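EmGH1 (Erythrobacter marinus, PDB 5Z87) probably hydrolyses beta-glucosidic bonds as a family 3 glycoside hydrolase, with related xylosidase and arabinofuranosidase activities also possible. Local coordinates at residues 250-255 and 259-264; 687-692 and 766-771; 709-714 and 748-753; 752-755 and 759-762. All coordinates share one frame; numbering follows the deposited sequence. Where two conformers were deposited one is given.

Contact 2 is buried in all its touching residues, contacts 1 and 3 are mostly buried, with Asn259 and Asp749 respectively partly exposed, and contact 4 lies at the surface. Contact 1 belongs to the family 3 N-terminal (TIM-barrel clan) domain and closes a helical turn by hydrogen bonds. The other three belong to the fibronectin type III-like part. Contact 2 is purely apolar packing between two sheets, and contact 3 sets a hydrocarbon tip beside an aspartate that binds a hydrated magnesium ion. Strands 703-713 and 764-771 of contacts 3 and 2 are neighbours in one sheet. Contacts 3 and 4 share Tyr752 and Arg753, and through these residues both reach helix 254-261 of contact 1.

Contact 1 of 4, residues 250-255 and 259-264; sequences SHIGPV and NVVLPP
Val255 and Asn259 form the main part of a buried, local contact that closes a turn of helix 254-261, in the family 3 N-terminal domain of the TIM-barrel clan. Asn259 N donates to Val255 O over 3.0 Å, the i to i+4 bond of an alpha-helix, although its N-H...O angle of 139° is bent. The same oxygen also accepts from the amide of the Asn259 side chain, with ND2 at 2.7 Å from Val255 O. Two donors of one residue thus grip a single carbonyl. The side-chain torsion explains this double grip: CG of Asn259 stands beside its own backbone N, opposite the carbonyl carbon (chi1 -59°), and the amide folds back over the turn. The other end of the amide serves a different domain, because OD1 accepts from the backbone N of Arg753 in the fibronectin-like part. An alanine at Asn259 is likely to leave Arg753 N without its acceptor and Val255 O with the backbone donor alone, weakening the join between the two domains. Val255 also faces the second subunit, where Asp285 of that chain accepts from the Val255 backbone N; Gly253, at the N-cap, precedes the helix. At the other end of the contact, Val261, within the wider pi-type turn 259-261, and Ile252, from the loop ahead of the helix, reach toward each other and meet tip to tip, Ile252 CD1 lying 4.0 Å from Val261 CG2.

Contact 2 of 4, residues 687-692 and 766-771; sequences DRLRVS and IVIMAG
Ile768 carries the largest share of this contact, with Val691 and Leu689 opposing it from the other sheet. No hydrogen bond links residues 687-692 to 766-771; the joint is entirely aliphatic. With CG1 beside its backbone N (chi1 -67°) and an extended second torsion, Ile768 sends CD1 out to both partners. That methyl lies 3.8 Å from Leu689 CD2 and 3.9 Å from Val691 CG2. Leu689 and Ile768 cross obliquely, whereas Val691 and Ile768 approach end on, and the branch methyl of the isoleucine adds a second touch, CG2 standing 4.1 Å from Val691 CG1. Both branches of Ile768 thus touch strand 689-697, CD1 reaching Leu689 and Val691 and CG2 reaching Val691. This is the face-to-face packing of a beta-sandwich, consistent with the fibronectin type III-like assignment. Strand 689-697 runs between strands 671-678 and 738-745, joined by backbone hydrogen bonds of Ser692 with Gln677 and of Val691 with Phe743. Strand 764-771 lies in the opposing sheet between 703-713 and 778-784, where Leu709 of strand 703-713 also packs on Ile768.

Contact 3 of 4, residues 709-714 and 748-753; sequences LYIRDS and EDFGYR. With MG (magnesium ion), chain E.
Ile711 packs against the backbone carbonyl of Asp749 at the tight end of this contact, while Asp713 faces the same short helix across water. CD1 of Ile711 comes to 3.2 Å from Asp749 O, a close approach for a methyl and a carbonyl oxygen. The Phe750 ring is a looser neighbour, its edge turned to the same methyl, with Ile711 CD1 4.4 Å from Phe750 CD1. The isoleucine reaches this place with CG1 in the crowded position between backbone N and carbonyl carbon (chi1 68°) and with a second torsion well off the staggered value (147°), so the fit appears somewhat strained. Leu745 of strand 738-745 packs against both Ile711 and Phe750. Two residues along the strand the character changes. Asp713 OD2 is 4.0 Å from Phe750 O, and a water fills in between them, 2.9 Å from Phe750 O and 3.2 Å from Asp713 OD2. Arg720 spans the same two groups, forming a salt bridge with the carboxylate and a hydrogen bond with Phe750 O. The remaining carboxylate oxygen, Asp713 OD1, binds magnesium at 2.0 Å. Four waters and the carbonyl oxygen of Ile715 complete six ligands, the usual number for magnesium. The arrangement is that of a largely hydrated metal site at the end of a sandwich strand in a fibronectin type III-like domain.

Contact 4 of 4, residues 752-755 and 759-762; sequences YRDA and LLVE
Tyr752 and Leu760 pair as the hydrogen-bonded couple of a small antiparallel hairpin. Leu760 N donates to Tyr752 O over 2.7 Å with a nearly straight N-H...O angle of 168°, and Tyr752 N returns a bond to Leu760 O at 3.0 Å. On the side of these two residues, CD1 of Leu760 approaches the phenol obliquely, 3.6 Å from Tyr752 OH, and also rests 3.8 Å from Asp754 CB. Glu762 comes to the same ring, OE1 being 3.9 Å from Tyr752 CE1, with carboxylate and ring almost perpendicular (89°). Across the hairpin, Leu759 CB lies over one face of the Arg753 guanidinium. The next shell fixes the polar ends: Ser717 OG bonds to both Tyr752 OH and Glu762 OE1, Gly757 O accepts from Arg753 NH1, and Asp754 OD1 takes the backbone N atoms of Asp756 and Lys758 in the connecting turn. Replacing Tyr752 with alanine would probably open a gap beside Leu760 and deprive Ser717 of one hydrogen-bonding partner. The hairpin leads from helix 747-750 into strand 764-771, and its tyrosine side packs on Val255 of helix 254-261.

Contact 1 of 4, residues 250-255 and 259-264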
# COMPACT_ATOMS: atom_id res chain seq x y z
N SER A 250 -7.12 -4.36 4.52
CA SER A 250 -5.97 -3.69 5.11
C SER A 250 -4.90 -4.74 5.39
O SER A 250 -5.22 -5.90 5.71
CB SER A 250 -6.36 -2.99 6.41
OG SER A 250 -7.42 -2.09 6.17
N HIS A 251 -3.65 -4.34 5.24
CA HIS A 251 -2.50 -5.19 5.49
C HIS A 251 -1.79 -4.62 6.70
O HIS A 251 -1.01 -3.67 6.59
CB HIS A 251 -1.59 -5.28 4.27
CG HIS A 251 -2.25 -5.89 3.07
ND1 HIS A 251 -1.80 -7.06 2.50
CD2 HIS A 251 -3.34 -5.52 2.37
CE1 HIS A 251 -2.57 -7.38 1.48
NE2 HIS A 251 -3.52 -6.46 1.38
N ILE A 252 -2.08 -5.19 7.86
CA ILE A 252 -1.61 -4.68 9.14
C ILE A 252 -1.03 -5.85 9.92
O ILE A 252 -1.74 -6.82 10.20
CB ILE A 252 -2.75 -4.00 9.93
CG1 ILE A 252 -3.45 -2.97 9.04
CG2 ILE A 252 -2.22 -3.33 11.19
CD1 ILE A 252 -4.66 -2.29 9.69
N GLY A 253 0.26 -5.79 10.23
CA GLY A 253 0.90 -6.76 11.09
C GLY A 253 0.49 -6.56 12.54
O GLY A 253 -0.05 -5.51 12.91
N PRO A 254 0.73 -7.57 13.38
CA PRO A 254 0.29 -7.46 14.79
C PRO A 254 1.02 -6.38 15.58
O PRO A 254 0.39 -5.74 16.43
CB PRO A 254 0.56 -8.86 15.36
CG PRO A 254 1.55 -9.49 14.40
CD PRO A 254 1.20 -8.93 13.05
N VAL A 255 2.30 -6.12 15.32
CA VAL A 255 2.98 -5.06 16.06
C VAL A 255 2.51 -3.70 15.58
O VAL A 255 2.23 -2.80 16.39
CB VAL A 255 4.50 -5.22 15.94
CG1 VAL A 255 5.20 -4.11 16.68
CG2 VAL A 255 4.93 -6.58 16.50
N ASN A 259 0.68 -0.75 17.87
CA ASN A 259 1.31 0.55 18.11
C ASN A 259 0.85 1.66 17.18
O ASN A 259 1.16 2.83 17.46
CB ASN A 259 2.84 0.41 18.01
CG ASN A 259 3.39 -0.60 19.00
OD1 ASN A 259 3.72 -0.24 20.12
ND2 ASN A 259 3.49 -1.86 18.58
N VAL A 260 0.13 1.35 16.10
CA VAL A 260 -0.42 2.37 15.20
C VAL A 260 -1.93 2.48 15.34
O VAL A 260 -2.46 3.54 15.67
CB VAL A 260 -0.04 2.10 13.72
CG1 VAL A 260 -0.69 3.12 12.82
CG2 VAL A 260 1.47 2.10 13.53
N VAL A 261 -2.64 1.38 15.09
CA VAL A 261 -4.07 1.44 14.84
C VAL A 261 -4.86 1.42 16.15
O VAL A 261 -5.79 2.21 16.34
CB VAL A 261 -4.47 0.27 13.92
CG1 VAL A 261 -5.96 0.23 13.70
CG2 VAL A 261 -3.72 0.37 12.58
N LEU A 262 -4.49 0.53 17.07
CA LEU A 262 -5.19 0.29 18.33
C LEU A 262 -5.05 1.36 19.42
O LEU A 262 -5.97 1.47 20.24
CB LEU A 262 -4.74 -1.05 18.93
CG LEU A 262 -5.18 -2.30 18.16
CD1 LEU A 262 -4.70 -3.54 18.90
CD2 LEU A 262 -6.69 -2.32 17.95
N PRO A 263 -3.95 2.10 19.54
CA PRO A 263 -3.76 2.97 20.74
C PRO A 263 -4.93 3.92 20.98
O PRO A 263 -5.30 4.14 22.15
CB PRO A 263 -2.46 3.72 20.44
CG PRO A 263 -1.68 2.74 19.59
CD PRO A 263 -2.70 2.03 18.73
N PRO A 264 -5.54 4.51 19.95
CA PRO A 264 -6.72 5.35 20.24
C PRO A 264 -7.90 4.56 20.76
O PRO A 264 -8.62 5.03 21.66
CB PRO A 264 -7.03 6.04 18.90
CG PRO A 264 -6.28 5.26 17.87
CD PRO A 264 -5.07 4.72 18.56

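Contact 2 of 4, residues 687-692 and 766-771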
# COMPACT_ATOMS: atom_id res chain seq x y z
N ASP A 687 11.09 4.52 34.97
CA ASP A 687 11.02 5.91 35.42
C ASP A 687 10.28 6.79 34.43
O ASP A 687 10.24 6.52 33.22
CB ASP A 687 12.42 6.48 35.62
CG ASP A 687 13.15 5.83 36.75
OD1 ASP A 687 12.49 5.09 37.51
OD2 ASP A 687 14.37 6.04 36.89
N ARG A 688 9.70 7.87 34.95
CA ARG A 688 9.22 8.98 34.14
C ARG A 688 10.29 10.06 34.06
O ARG A 688 11.15 10.17 34.94
CB ARG A 688 7.92 9.55 34.72
CG ARG A 688 6.83 8.50 34.87
CD ARG A 688 5.48 9.13 35.12
NE ARG A 688 5.00 9.91 33.99
CZ ARG A 688 4.44 9.41 32.89
NH1 ARG A 688 4.28 8.10 32.76
NH2 ARG A 688 4.04 10.22 31.93
N LEU A 689 10.23 10.87 33.01
CA LEU A 689 11.26 11.86 32.72
C LEU A 689 10.62 13.19 32.35
O LEU A 689 9.74 13.24 31.48
CB LEU A 689 12.17 11.39 31.58
CG LEU A 689 13.26 12.38 31.15
CD1 LEU A 689 14.35 12.44 32.20
CD2 LEU A 689 13.83 11.99 29.80
N ARG A 690 11.06 14.25 32.99
CA ARG A 690 10.60 15.58 32.63
C ARG A 690 11.50 16.17 31.55
O ARG A 690 12.73 16.02 31.58
CB ARG A 690 10.58 16.49 33.87
CG ARG A 690 9.69 15.93 34.97
CD ARG A 690 9.21 17.03 35.89
NE ARG A 690 10.28 17.47 36.77
CZ ARG A 690 10.11 18.31 37.79
NH1 ARG A 690 8.91 18.82 38.04
NH2 ARG A 690 11.15 18.64 38.54
N VAL A 691 10.88 16.81 30.56
CA VAL A 691 11.59 17.47 29.47
C VAL A 691 10.96 18.85 29.26
O VAL A 691 9.74 18.97 29.22
CB VAL A 691 11.53 16.63 28.18
CG1 VAL A 691 12.18 17.39 27.03
CG2 VAL A 691 12.22 15.29 28.38
N SER A 692 11.80 19.88 29.12
CA SER A 692 11.31 21.23 28.88
C SER A 692 11.83 21.77 27.56
O SER A 692 12.90 21.37 27.08
CB SER A 692 11.71 22.18 30.00
OG SER A 692 13.10 22.42 29.96
N ILE A 766 17.44 6.81 23.78
CA ILE A 766 16.26 7.45 23.21
C ILE A 766 16.67 8.85 22.79
O ILE A 766 17.31 9.57 23.57
CB ILE A 766 15.10 7.51 24.22
CG1 ILE A 766 14.81 6.13 24.82
CG2 ILE A 766 13.88 8.14 23.54
CD1 ILE A 766 14.13 5.14 23.85
N VAL A 767 16.32 9.22 21.56
CA VAL A 767 16.49 10.58 21.07
C VAL A 767 15.18 11.31 21.32
O VAL A 767 14.11 10.81 20.97
CB VAL A 767 16.85 10.60 19.57
CG1 VAL A 767 17.17 12.03 19.11
CG2 VAL A 767 18.03 9.69 19.29
N ILE A 768 15.25 12.46 21.98
CA ILE A 768 14.08 13.28 22.27
C ILE A 768 14.18 14.53 21.41
O ILE A 768 15.22 15.20 21.40
CB ILE A 768 13.99 13.63 23.77
CG1 ILE A 768 13.72 12.38 24.60
CG2 ILE A 768 12.91 14.66 24.01
CD1 ILE A 768 13.91 12.60 26.07
N MET A 769 13.11 14.83 20.67
CA MET A 769 13.12 15.91 19.70
C MET A 769 11.96 16.87 19.97
O MET A 769 10.90 16.46 20.44
CB MET A 769 13.01 15.37 18.27
CG MET A 769 14.19 14.48 17.86
SD MET A 769 13.73 13.36 16.52
CE MET A 769 13.01 12.04 17.46
N ALA A 770 12.19 18.15 19.69
CA ALA A 770 11.17 19.17 19.89
C ALA A 770 11.32 20.28 18.87
O ALA A 770 12.43 20.60 18.44
CB ALA A 770 11.22 19.73 21.32
N GLY A 771 10.20 20.88 18.49
CA GLY A 771 10.19 21.92 17.50
C GLY A 771 8.77 22.27 17.11
O GLY A 771 7.80 21.70 17.63

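Contact 3 of 4, residues 709-714 and 748-753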
# COMPACT_ATOMS: atom_id res chain seq x y z
N LEU A 709 6.65 17.46 20.62
CA LEU A 709 7.66 16.56 21.16
C LEU A 709 7.60 15.21 20.43
O LEU A 709 6.52 14.68 20.19
CB LEU A 709 7.45 16.36 22.66
CG LEU A 709 8.54 15.62 23.45
CD1 LEU A 709 9.74 16.51 23.70
CD2 LEU A 709 7.99 15.11 24.77
N TYR A 710 8.78 14.68 20.08
CA TYR A 710 8.91 13.41 19.37
C TYR A 710 10.03 12.60 20.00
O TYR A 710 10.93 13.15 20.64
CB TYR A 710 9.23 13.60 17.88
CG TYR A 710 8.25 14.41 17.08
CD1 TYR A 710 8.26 15.80 17.14
CD2 TYR A 710 7.33 13.79 16.22
CE1 TYR A 710 7.35 16.57 16.38
CE2 TYR A 710 6.43 14.54 15.46
CZ TYR A 710 6.45 15.93 15.54
OH TYR A 710 5.56 16.68 14.80
N ILE A 711 10.00 11.29 19.78
CA ILE A 711 11.10 10.44 20.23
C ILE A 711 11.50 9.48 19.12
O ILE A 711 10.73 9.19 18.19
CB ILE A 711 10.75 9.63 21.50
CG1 ILE A 711 9.68 8.59 21.19
CG2 ILE A 711 10.31 10.57 22.65
CD1 ILE A 711 9.81 7.34 21.99
N ARG A 712 12.73 8.98 19.23
CA ARG A 712 13.22 7.89 18.39
C ARG A 712 13.90 6.87 19.30
O ARG A 712 14.81 7.22 20.05
CB ARG A 712 14.19 8.39 17.32
CG ARG A 712 15.21 7.37 16.79
CD ARG A 712 14.57 6.27 15.94
NE ARG A 712 15.58 5.37 15.35
CZ ARG A 712 15.30 4.22 14.76
NH1 ARG A 712 16.27 3.46 14.26
NH2 ARG A 712 14.04 3.82 14.64
N ASP A 713 13.44 5.63 19.25
CA ASP A 713 14.09 4.53 19.96
C ASP A 713 15.18 4.01 19.03
O ASP A 713 14.90 3.28 18.07
CB ASP A 713 13.05 3.48 20.33
CG ASP A 713 13.62 2.35 21.15
OD1 ASP A 713 14.82 2.41 21.52
OD2 ASP A 713 12.86 1.39 21.39
N SER A 714 16.43 4.41 19.31
CA SER A 714 17.53 4.20 18.36
C SER A 714 17.70 2.73 17.99
O SER A 714 17.89 2.39 16.82
CB SER A 714 18.84 4.75 18.93
OG SER A 714 18.79 6.15 19.09
N GLU A 748 5.36 3.96 28.85
CA GLU A 748 4.42 3.84 27.75
C GLU A 748 4.83 4.67 26.56
O GLU A 748 4.36 4.42 25.45
CB GLU A 748 3.01 4.24 28.21
CG GLU A 748 2.82 5.76 28.36
CD GLU A 748 3.25 6.33 29.74
OE1 GLU A 748 4.05 5.68 30.45
OE2 GLU A 748 2.77 7.45 30.08
N ASP A 749 5.72 5.64 26.76
CA ASP A 749 6.20 6.49 25.68
C ASP A 749 7.48 5.94 25.05
O ASP A 749 7.62 5.95 23.83
CB ASP A 749 6.45 7.91 26.19
CG ASP A 749 5.18 8.54 26.72
OD1 ASP A 749 4.20 8.62 25.95
OD2 ASP A 749 5.16 8.94 27.90
N PHE A 750 8.39 5.44 25.89
CA PHE A 750 9.70 5.00 25.45
C PHE A 750 9.71 3.58 24.89
O PHE A 750 10.62 3.23 24.14
CB PHE A 750 10.68 5.07 26.61
CG PHE A 750 10.92 6.45 27.12
CD1 PHE A 750 11.08 7.51 26.25
CD2 PHE A 750 11.00 6.69 28.49
CE1 PHE A 750 11.33 8.78 26.72
CE2 PHE A 750 11.25 7.96 28.97
CZ PHE A 750 11.42 9.01 28.09
N GLY A 751 8.74 2.75 25.28
CA GLY A 751 8.68 1.38 24.84
C GLY A 751 7.69 1.20 23.71
O GLY A 751 7.15 2.15 23.15
N TYR A 752 7.43 -0.07 23.38
CA TYR A 752 6.46 -0.39 22.36
C TYR A 752 5.84 -1.73 22.72
O TYR A 752 6.40 -2.49 23.50
CB TYR A 752 7.09 -0.43 20.96
CG TYR A 752 7.87 -1.69 20.67
CD1 TYR A 752 9.16 -1.87 21.16
CD2 TYR A 752 7.32 -2.70 19.91
CE1 TYR A 752 9.87 -3.05 20.90
CE2 TYR A 752 8.01 -3.86 19.63
CZ TYR A 752 9.28 -4.03 20.12
OH TYR A 752 9.94 -5.21 19.83
N ARG A 753 4.66 -2.00 22.16
CA ARG A 753 3.91 -3.21 22.46
C ARG A 753 4.26 -4.32 21.48
O ARG A 753 4.33 -4.07 20.27
CB ARG A 753 2.42 -2.91 22.43
CG ARG A 753 2.01 -1.90 23.49
CD ARG A 753 0.51 -1.95 23.77
NE ARG A 753 0.17 -0.95 24.77
CZ ARG A 753 0.12 -1.20 26.07
NH1 ARG A 753 0.35 -2.43 26.53
NH2 ARG A 753 -0.17 -0.23 26.92
MG MG E . 16.03 1.09 22.40
O HOH W 1 12.75 1.37 24.61
O HOH W 2 14.31 -0.15 22.73
O HOH W 3 17.59 2.43 21.93
O HOH W 4 17.21 -0.52 22.97
O HOH W 5 15.67 1.80 24.44

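Contact 4 of 4, residues 752-755 and 759-762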
# COMPACT_ATOMS: atom_id res chain seq x y z
N TYR A 752 7.43 -0.07 23.38
CA TYR A 752 6.46 -0.39 22.36
C TYR A 752 5.84 -1.73 22.72
O TYR A 752 6.40 -2.49 23.50
CB TYR A 752 7.09 -0.43 20.96
CG TYR A 752 7.87 -1.69 20.67
CD1 TYR A 752 9.16 -1.87 21.16
CD2 TYR A 752 7.32 -2.70 19.91
CE1 TYR A 752 9.87 -3.05 20.90
CE2 TYR A 752 8.01 -3.86 19.63
CZ TYR A 752 9.28 -4.03 20.12
OH TYR A 752 9.94 -5.21 19.83
N ARG A 753 4.66 -2.00 22.16
CA ARG A 753 3.91 -3.21 22.46
C ARG A 753 4.26 -4.32 21.48
O ARG A 753 4.33 -4.07 20.27
CB ARG A 753 2.42 -2.91 22.43
CG ARG A 753 2.01 -1.90 23.49
CD ARG A 753 0.51 -1.95 23.77
NE ARG A 753 0.17 -0.95 24.77
CZ ARG A 753 0.12 -1.20 26.07
NH1 ARG A 753 0.35 -2.43 26.53
NH2 ARG A 753 -0.17 -0.23 26.92
N ASP A 754 4.48 -5.53 22.00
CA ASP A 754 4.77 -6.67 21.13
C ASP A 754 3.48 -7.17 20.49
O ASP A 754 2.40 -6.59 20.66
CB ASP A 754 5.51 -7.76 21.91
CG ASP A 754 4.65 -8.48 22.96
OD1 ASP A 754 3.39 -8.51 22.88
OD2 ASP A 754 5.26 -9.06 23.89
N ALA A 755 3.57 -8.28 19.75
CA ALA A 755 2.41 -8.75 18.99
C ALA A 755 1.26 -9.17 19.90
O ALA A 755 0.12 -9.23 19.44
CB ALA A 755 2.81 -9.91 18.08
N LEU A 759 3.83 -4.39 26.84
CA LEU A 759 4.74 -3.26 26.71
C LEU A 759 6.18 -3.70 26.96
O LEU A 759 6.50 -4.18 28.04
CB LEU A 759 4.34 -2.15 27.67
CG LEU A 759 5.23 -0.91 27.64
CD1 LEU A 759 5.09 -0.12 26.32
CD2 LEU A 759 4.88 -0.04 28.84
N LEU A 760 7.04 -3.52 25.96
CA LEU A 760 8.47 -3.78 26.08
C LEU A 760 9.20 -2.47 26.27
O LEU A 760 9.05 -1.55 25.46
CB LEU A 760 9.01 -4.48 24.83
CG LEU A 760 8.30 -5.78 24.43
CD1 LEU A 760 8.87 -6.35 23.11
CD2 LEU A 760 8.40 -6.79 25.57
N VAL A 761 10.00 -2.38 27.33
CA VAL A 761 10.91 -1.26 27.53
C VAL A 761 12.32 -1.84 27.57
O VAL A 761 12.60 -2.75 28.36
CB VAL A 761 10.59 -0.46 28.80
CG1 VAL A 761 11.38 0.84 28.82
CG2 VAL A 761 9.12 -0.15 28.85
N GLU A 762 13.20 -1.33 26.72
CA GLU A 762 14.50 -1.94 26.57
C GLU A 762 15.62 -0.96 26.89
O GLU A 762 15.51 0.23 26.58
CB GLU A 762 14.65 -2.49 25.14
CG GLU A 762 13.57 -3.54 24.82
CD GLU A 762 13.38 -3.84 23.33
OE1 GLU A 762 12.60 -4.76 23.03
OE2 GLU A 762 13.99 -3.16 22.47